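Local coordinates for eukaryotic translation initiation factor 4 gamma 2 (Homo sapiens, PDB 4IUL), which probably acts in translation initiation as an eIF4G family member, its HEAT-repeat MIF4G domain interacting with eIF4A, at residues D195-C200 and P236-F241; I202-G207 and L243-E248. All blocks are in the same frame, centred on the assembly; numbering follows the deposited sequence.

Interaction 1 (D195-C200 and P236-F241); sequences DLECLC and PARIRF
I239 and E197 carry this contact, in which two helices of a HEAT-repeat domain, 193-210 and 237-251, lie side by side and run in the same general direction. Their axes come within 9.9 Å here, and the CA atoms of E197 and I239 stand 6.5 Å apart. I239 reaches over with both branches. Its CD1 lies against the aliphatic base of E197, 4.1 Å from CB, while its CG2 meets CB of L196 at 4.2 Å, giving the pair an apolar floor. The first torsion of I239 (-63°) sends the CG1 branch, which ends in CD1, one way and CG2 another, and each meets a different residue. Above this floor, at the more open margin, E197 extends its carboxylate to R238, whose chain bends at chi3 on the way. L199 and C198, on the far side of helix 193-210, pack on helix 170-181. The charged pair is a salt bridge without good hydrogen-bond geometry: the carboxylate and guanidinium planes are 80° apart, and NH2 of R238 approaches OE1 of E197 at 2.9 Å with a weak, bent N-H...O angle of 122°.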
ATOM      1  N   ASP A 195      -7.070   8.841  10.593  1.00 53.35           N
ATOM      2  CA  ASP A 195      -7.703   7.785   9.819  1.00 52.93           C
ATOM      3  C   ASP A 195      -8.415   8.433   8.629  1.00 51.94           C
ATOM      4  O   ASP A 195      -8.304   7.970   7.489  1.00 51.80           O
ATOM      5  CB  ASP A 195      -8.700   7.018  10.688  1.00 52.48           C
ATOM      6  CG  ASP A 195      -8.150   5.685  11.163  1.00 54.64           C
ATOM      7  OD1 ASP A 195      -6.915   5.572  11.342  1.00 54.83           O
ATOM      8  OD2 ASP A 195      -8.953   4.749  11.366  1.00 56.09           O
ATOM      9  N   LEU A 196      -9.131   9.520   8.901  1.00 49.51           N
ATOM     10  CA  LEU A 196      -9.850  10.243   7.863  1.00 47.64           C
ATOM     11  C   LEU A 196      -8.895  10.996   6.944  1.00 46.63           C
ATOM     12  O   LEU A 196      -9.188  11.191   5.765  1.00 46.28           O
ATOM     13  CB  LEU A 196     -10.854  11.213   8.493  1.00 46.47           C
ATOM     14  CG  LEU A 196     -12.132  10.553   9.016  1.00 45.82           C
ATOM     15  CD1 LEU A 196     -13.001  11.566   9.747  1.00 46.40           C
ATOM     16  CD2 LEU A 196     -12.886   9.961   7.842  1.00 45.98           C
ATOM     17  N   GLU A 197      -7.750  11.414   7.477  1.00 45.60           N
ATOM     18  CA  GLU A 197      -6.774  12.140   6.675  1.00 45.00           C
ATOM     19  C   GLU A 197      -6.144  11.190   5.654  1.00 44.04           C
ATOM     20  O   GLU A 197      -5.840  11.586   4.529  1.00 42.92           O
ATOM     21  CB  GLU A 197      -5.681  12.739   7.567  1.00 46.87           C
ATOM     22  CG  GLU A 197      -4.843  13.808   6.878  1.00 49.07           C
ATOM     23  CD  GLU A 197      -3.640  14.241   7.703  1.00 52.43           C
ATOM     24  OE1 GLU A 197      -3.761  14.317   8.946  1.00 53.07           O
ATOM     25  OE2 GLU A 197      -2.575  14.516   7.106  1.00 53.80           O
ATOM     26  N   CYS A 198      -5.943   9.939   6.061  1.00 42.34           N
ATOM     27  CA  CYS A 198      -5.368   8.922   5.187  1.00 41.40           C
ATOM     28  C   CYS A 198      -6.357   8.654   4.048  1.00 40.13           C
ATOM     29  O   CYS A 198      -5.969   8.576   2.885  1.00 38.06           O
ATOM     30  CB  CYS A 198      -5.115   7.641   5.986  1.00 41.90           C
ATOM     31  SG  CYS A 198      -4.270   6.291   5.115  1.00 45.45           S
ATOM     32  N   LEU A 199      -7.637   8.529   4.396  1.00 40.03           N
ATOM     33  CA  LEU A 199      -8.692   8.277   3.418  1.00 39.86           C
ATOM     34  C   LEU A 199      -8.681   9.319   2.304  1.00 40.99           C
ATOM     35  O   LEU A 199      -8.781   8.978   1.127  1.00 41.90           O
ATOM     36  CB  LEU A 199     -10.063   8.271   4.096  1.00 39.45           C
ATOM     37  CG  LEU A 199     -11.266   8.251   3.150  1.00 39.46           C
ATOM     38  CD1 LEU A 199     -11.290   6.949   2.364  1.00 39.70           C
ATOM     39  CD2 LEU A 199     -12.541   8.413   3.949  1.00 39.63           C
ATOM     40  N   CYS A 200      -8.554  10.589   2.667  1.00 40.29           N
ATOM     41  CA  CYS A 200      -8.526  11.634   1.655  1.00 40.94           C
ATOM     42  C   CYS A 200      -7.290  11.495   0.769  1.00 40.89           C
ATOM     43  O   CYS A 200      -7.333  11.817  -0.414  1.00 41.73           O
ATOM     44  CB  CYS A 200      -8.576  13.018   2.311  1.00 39.68           C
ATOM     45  SG  CYS A 200     -10.193  13.387   3.066  1.00 40.77           S
ATOM     46  N   PRO A 236     -11.317  18.069  14.089  1.00 64.39           N
ATOM     47  CA  PRO A 236     -10.549  19.311  13.969  1.00 64.05           C
ATOM     48  C   PRO A 236     -10.948  20.087  12.716  1.00 63.77           C
ATOM     49  O   PRO A 236     -11.623  19.552  11.837  1.00 64.75           O
ATOM     50  CB  PRO A 236      -9.109  18.810  13.906  1.00 63.51           C
ATOM     51  CG  PRO A 236      -9.147  17.624  14.802  1.00 63.51           C
ATOM     52  CD  PRO A 236     -10.424  16.932  14.377  1.00 63.95           C
ATOM     53  N   ALA A 237     -10.528  21.345  12.634  1.00 62.66           N
ATOM     54  CA  ALA A 237     -10.856  22.176  11.483  1.00 60.84           C
ATOM     55  C   ALA A 237     -10.211  21.622  10.220  1.00 59.85           C
ATOM     56  O   ALA A 237     -10.883  21.430   9.209  1.00 59.55           O
ATOM     57  CB  ALA A 237     -10.395  23.611  11.722  1.00 60.49           C
ATOM     58  N   ARG A 238      -8.908  21.366  10.288  1.00 58.73           N
ATOM     59  CA  ARG A 238      -8.159  20.837   9.151  1.00 57.38           C
ATOM     60  C   ARG A 238      -8.787  19.585   8.555  1.00 56.01           C
ATOM     61  O   ARG A 238      -8.868  19.450   7.337  1.00 55.78           O
ATOM     62  CB  ARG A 238      -6.715  20.523   9.559  1.00 57.62           C
ATOM     63  CG  ARG A 238      -5.911  19.785   8.482  1.00 59.30           C
ATOM     64  CD  ARG A 238      -4.423  19.677   8.831  1.00 61.11           C
ATOM     65  NE  ARG A 238      -4.018  18.359   9.325  1.00 63.11           N
ATOM     66  CZ  ARG A 238      -4.506  17.768  10.415  1.00 64.68           C
ATOM     67  NH1 ARG A 238      -5.437  18.369  11.147  1.00 65.94           N
ATOM     68  NH2 ARG A 238      -4.052  16.577  10.786  1.00 64.68           N
ATOM     69  N   ILE A 239      -9.226  18.671   9.415  1.00 54.64           N
ATOM     70  CA  ILE A 239      -9.827  17.422   8.963  1.00 53.53           C
ATOM     71  C   ILE A 239     -11.107  17.634   8.161  1.00 54.81           C
ATOM     72  O   ILE A 239     -11.233  17.127   7.047  1.00 53.57           O
ATOM     73  CB  ILE A 239     -10.124  16.482  10.153  1.00 52.04           C
ATOM     74  CG1 ILE A 239      -8.814  16.083  10.840  1.00 51.29           C
ATOM     75  CG2 ILE A 239     -10.876  15.245   9.674  1.00 50.44           C
ATOM     76  CD1 ILE A 239      -7.821  15.361   9.939  1.00 48.92           C
ATOM     77  N   ARG A 240     -12.058  18.383   8.709  1.00 56.45           N
ATOM     78  CA  ARG A 240     -13.298  18.600   7.982  1.00 58.21           C
ATOM     79  C   ARG A 240     -13.127  19.493   6.753  1.00 58.11           C
ATOM     80  O   ARG A 240     -13.992  19.519   5.884  1.00 58.37           O
ATOM     81  CB  ARG A 240     -14.396  19.142   8.904  1.00 59.81           C
ATOM     82  CG  ARG A 240     -14.198  20.530   9.461  1.00 63.08           C
ATOM     83  CD  ARG A 240     -15.502  20.982  10.110  1.00 65.94           C
ATOM     84  NE  ARG A 240     -15.467  22.367  10.567  1.00 68.92           N
ATOM     85  CZ  ARG A 240     -14.867  22.773  11.682  1.00 69.69           C
ATOM     86  NH1 ARG A 240     -14.247  21.897  12.462  1.00 69.37           N
ATOM     87  NH2 ARG A 240     -14.894  24.055  12.016  1.00 69.97           N
ATOM     88  N   PHE A 241     -12.014  20.216   6.666  1.00 57.33           N
ATOM     89  CA  PHE A 241     -11.777  21.050   5.492  1.00 58.02           C
ATOM     90  C   PHE A 241     -11.155  20.172   4.408  1.00 57.02           C
ATOM     91  O   PHE A 241     -11.282  20.446   3.212  1.00 55.60           O
ATOM     92  CB  PHE A 241     -10.837  22.217   5.811  1.00 60.79           C
ATOM     93  CG  PHE A 241     -11.426  23.240   6.754  1.00 65.02           C
ATOM     94  CD1 PHE A 241     -12.777  23.587   6.678  1.00 65.42           C
ATOM     95  CD2 PHE A 241     -10.626  23.873   7.705  1.00 65.18           C
ATOM     96  CE1 PHE A 241     -13.319  24.547   7.532  1.00 66.50           C
ATOM     97  CE2 PHE A 241     -11.157  24.834   8.562  1.00 66.55           C
ATOM     98  CZ  PHE A 241     -12.508  25.172   8.476  1.00 66.96           C
TER

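Interaction 2 (I202-G207 and L243-E248); sequences IMRTVG and LQDTVE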
ATOM      1  N   ILE A 202      -5.691   8.593  -0.046  1.00 39.49           N
ATOM      2  CA  ILE A 202      -6.017   7.482  -0.939  1.00 38.63           C
ATOM      3  C   ILE A 202      -7.000   7.928  -2.009  1.00 37.35           C
ATOM      4  O   ILE A 202      -6.808   7.667  -3.195  1.00 37.95           O
ATOM      5  CB  ILE A 202      -6.655   6.304  -0.154  1.00 39.38           C
ATOM      6  CG1 ILE A 202      -5.559   5.425   0.442  1.00 40.93           C
ATOM      7  CG2 ILE A 202      -7.569   5.488  -1.065  1.00 39.55           C
ATOM      8  CD1 ILE A 202      -4.658   4.786  -0.600  1.00 42.10           C
ATOM      9  N   MET A 203      -8.054   8.608  -1.579  1.00 36.76           N
ATOM     10  CA  MET A 203      -9.080   9.090  -2.489  1.00 38.93           C
ATOM     11  C   MET A 203      -8.516   9.987  -3.602  1.00 39.81           C
ATOM     12  O   MET A 203      -8.941   9.881  -4.754  1.00 40.27           O
ATOM     13  CB  MET A 203     -10.161   9.828  -1.691  1.00 38.08           C
ATOM     14  CG  MET A 203     -11.574   9.639  -2.212  1.00 40.34           C
ATOM     15  SD  MET A 203     -12.199   7.941  -2.121  1.00 40.07           S
ATOM     16  CE  MET A 203     -12.152   7.512  -3.781  1.00 41.92           C
ATOM     17  N   ARG A 204      -7.561  10.862  -3.276  1.00 40.31           N
ATOM     18  CA  ARG A 204      -6.972  11.744  -4.290  1.00 42.56           C
ATOM     19  C   ARG A 204      -6.008  10.991  -5.200  1.00 42.69           C
ATOM     20  O   ARG A 204      -5.770  11.404  -6.333  1.00 43.42           O
ATOM     21  CB  ARG A 204      -6.214  12.915  -3.650  1.00 43.60           C
ATOM     22  CG  ARG A 204      -7.081  13.874  -2.848  1.00 48.63           C
ATOM     23  CD  ARG A 204      -6.287  15.101  -2.410  1.00 51.54           C
ATOM     24  NE  ARG A 204      -6.090  16.053  -3.501  1.00 53.66           N
ATOM     25  CZ  ARG A 204      -7.027  16.893  -3.939  1.00 55.62           C
ATOM     26  NH1 ARG A 204      -8.230  16.905  -3.376  1.00 55.37           N
ATOM     27  NH2 ARG A 204      -6.764  17.719  -4.943  1.00 53.58           N
ATOM     28  N   THR A 205      -5.467   9.886  -4.693  1.00 42.44           N
ATOM     29  CA  THR A 205      -4.507   9.060  -5.426  1.00 42.15           C
ATOM     30  C   THR A 205      -5.154   8.020  -6.344  1.00 41.33           C
ATOM     31  O   THR A 205      -4.767   7.875  -7.505  1.00 41.73           O
ATOM     32  CB  THR A 205      -3.572   8.294  -4.448  1.00 44.39           C
ATOM     33  OG1 THR A 205      -2.912   9.217  -3.568  1.00 45.29           O
ATOM     34  CG2 THR A 205      -2.524   7.511  -5.222  1.00 45.96           C
ATOM     35  N   VAL A 206      -6.143   7.306  -5.818  1.00 39.44           N
ATOM     36  CA  VAL A 206      -6.821   6.241  -6.555  1.00 37.91           C
ATOM     37  C   VAL A 206      -8.283   6.511  -6.944  1.00 37.00           C
ATOM     38  O   VAL A 206      -8.821   5.867  -7.847  1.00 36.98           O
ATOM     39  CB  VAL A 206      -6.743   4.936  -5.727  1.00 37.65           C
ATOM     40  CG1 VAL A 206      -7.791   3.951  -6.163  1.00 42.30           C
ATOM     41  CG2 VAL A 206      -5.369   4.327  -5.888  1.00 40.47           C
ATOM     42  N   GLY A 207      -8.914   7.464  -6.266  1.00 35.92           N
ATOM     43  CA  GLY A 207     -10.307   7.786  -6.527  1.00 35.59           C
ATOM     44  C   GLY A 207     -10.785   7.795  -7.972  1.00 35.66           C
ATOM     45  O   GLY A 207     -11.755   7.111  -8.302  1.00 35.52           O
ATOM     46  N   LEU A 243     -11.960  16.993   4.066  1.00 48.37           N
ATOM     47  CA  LEU A 243     -13.044  16.168   3.556  1.00 48.25           C
ATOM     48  C   LEU A 243     -13.842  16.969   2.535  1.00 48.73           C
ATOM     49  O   LEU A 243     -14.189  16.458   1.470  1.00 49.13           O
ATOM     50  CB  LEU A 243     -13.959  15.710   4.700  1.00 45.73           C
ATOM     51  CG  LEU A 243     -13.379  14.700   5.697  1.00 45.60           C
ATOM     52  CD1 LEU A 243     -14.292  14.586   6.914  1.00 44.31           C
ATOM     53  CD2 LEU A 243     -13.201  13.347   5.013  1.00 44.54           C
ATOM     54  N   GLN A 244     -14.119  18.230   2.861  1.00 49.49           N
ATOM     55  CA  GLN A 244     -14.875  19.109   1.975  1.00 49.55           C
ATOM     56  C   GLN A 244     -14.188  19.293   0.631  1.00 48.16           C
ATOM     57  O   GLN A 244     -14.848  19.349  -0.406  1.00 46.95           O
ATOM     58  CB  GLN A 244     -15.082  20.482   2.620  1.00 52.09           C
ATOM     59  CG  GLN A 244     -15.926  20.467   3.882  1.00 56.99           C
ATOM     60  CD  GLN A 244     -16.244  21.866   4.392  1.00 59.59           C
ATOM     61  OE1 GLN A 244     -16.874  22.032   5.441  1.00 60.41           O
ATOM     62  NE2 GLN A 244     -15.812  22.882   3.647  1.00 60.14           N
ATOM     63  N   ASP A 245     -12.863  19.389   0.644  1.00 47.11           N
ATOM     64  CA  ASP A 245     -12.125  19.575  -0.598  1.00 48.19           C
ATOM     65  C   ASP A 245     -12.148  18.316  -1.465  1.00 46.62           C
ATOM     66  O   ASP A 245     -12.164  18.400  -2.692  1.00 45.80           O
ATOM     67  CB  ASP A 245     -10.674  19.972  -0.310  1.00 50.75           C
ATOM     68  CG  ASP A 245      -9.899  20.305  -1.578  1.00 52.90           C
ATOM     69  OD1 ASP A 245     -10.264  21.294  -2.255  1.00 54.67           O
ATOM     70  OD2 ASP A 245      -8.934  19.576  -1.901  1.00 52.20           O
ATOM     71  N   THR A 246     -12.146  17.150  -0.824  1.00 44.99           N
ATOM     72  CA  THR A 246     -12.172  15.883  -1.548  1.00 43.79           C
ATOM     73  C   THR A 246     -13.549  15.675  -2.179  1.00 42.27           C
ATOM     74  O   THR A 246     -13.660  15.343  -3.355  1.00 41.12           O
ATOM     75  CB  THR A 246     -11.846  14.704  -0.607  1.00 43.70           C
ATOM     76  OG1 THR A 246     -10.519  14.866  -0.093  1.00 44.24           O
ATOM     77  CG2 THR A 246     -11.930  13.381  -1.352  1.00 43.33           C
ATOM     78  N   VAL A 247     -14.593  15.884  -1.386  1.00 42.00           N
ATOM     79  CA  VAL A 247     -15.968  15.745  -1.849  1.00 42.26           C
ATOM     80  C   VAL A 247     -16.253  16.648  -3.052  1.00 43.84           C
ATOM     81  O   VAL A 247     -16.837  16.207  -4.042  1.00 43.07           O
ATOM     82  CB  VAL A 247     -16.955  16.082  -0.716  1.00 40.98           C
ATOM     83  CG1 VAL A 247     -18.324  16.412  -1.280  1.00 40.19           C
ATOM     84  CG2 VAL A 247     -17.059  14.898   0.230  1.00 41.25           C
ATOM     85  N   GLU A 248     -15.836  17.906  -2.954  1.00 44.13           N
ATOM     86  CA  GLU A 248     -16.030  18.885  -4.016  1.00 45.49           C
ATOM     87  C   GLU A 248     -15.337  18.464  -5.311  1.00 45.39           C
ATOM     88  O   GLU A 248     -15.819  18.760  -6.404  1.00 44.34           O
ATOM     89  CB  GLU A 248     -15.489  20.244  -3.569  1.00 47.04           C
ATOM     90  CG  GLU A 248     -15.672  21.364  -4.576  1.00 50.45           C
ATOM     91  CD  GLU A 248     -15.028  22.665  -4.118  1.00 53.16           C
ATOM     92  OE1 GLU A 248     -15.441  23.200  -3.064  1.00 53.05           O
ATOM     93  OE2 GLU A 248     -14.105  23.150  -4.810  1.00 53.59           O
TER
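The guanidinium of R204 and the carboxylate of D245 meet at the outer margin of the contact, their planes only 20° apart although the two side chains cross at about a right angle. NH1 does the touching. NH1 of R204 lies 3.1 Å from OD2 of D245 in a salt bridge, with the oxygen placed obliquely to the guanidinium. At the edge of the same group, near its plane, sits CA of T246, 4.5 Å from NH1 of R204, so the arginine end rests beside the opposite backbone as well as beside the acid. R204 gets there by a bend at chi3 (77°), which brings the end of the chain nearer to helix 237-251. Both charged residues are exposed, and solvent would be expected to weaken the attraction between them.

Beneath the salt bridge the contact turns apolar and buried. This is the side-by-side packing of nearly parallel helices in the HEAT-repeat array of the MIF4G domain: here the axes pass 10.7 Å apart, inclined at 18°, with the CA atoms of R204 and T246 separated by 7.2 Å. The methyl CG2 of T246 packs against M203, at CG (3.9 Å) and CB (4.0 Å). The hydroxyl on the other branch of T246 is occupied within its own helix, where OG1 is hydrogen-bonded to O of L242, leaving the methyl to make the crossing. M203 starts toward helix 237-251 but bends at chi2 and chi3, and its far end leads away from T246. Its side chain also packs on M219 and F223 of helix 216-227, on I177 of helix 170-181 and on W254.

Interactions 1 and 2 are two levels of one interface between helices 193-210 and 237-251, their centres 10 Å apart. Each participant in the first has a counterpart seven residues on, about two helical turns: L196 and M203, E197 and R204, R238 and D245, I239 and T246. The buried and charged layers therefore recur, but the charges change helices, the acid lying on 193-210 in interaction 1 and on 237-251 in interaction 2. C200 joins the two levels: its SG packs 3.5 Å from OG1 of T246 and 3.6 Å from CD2 of L243. Helix 170-181 backs both contacts from the side of helix 193-210.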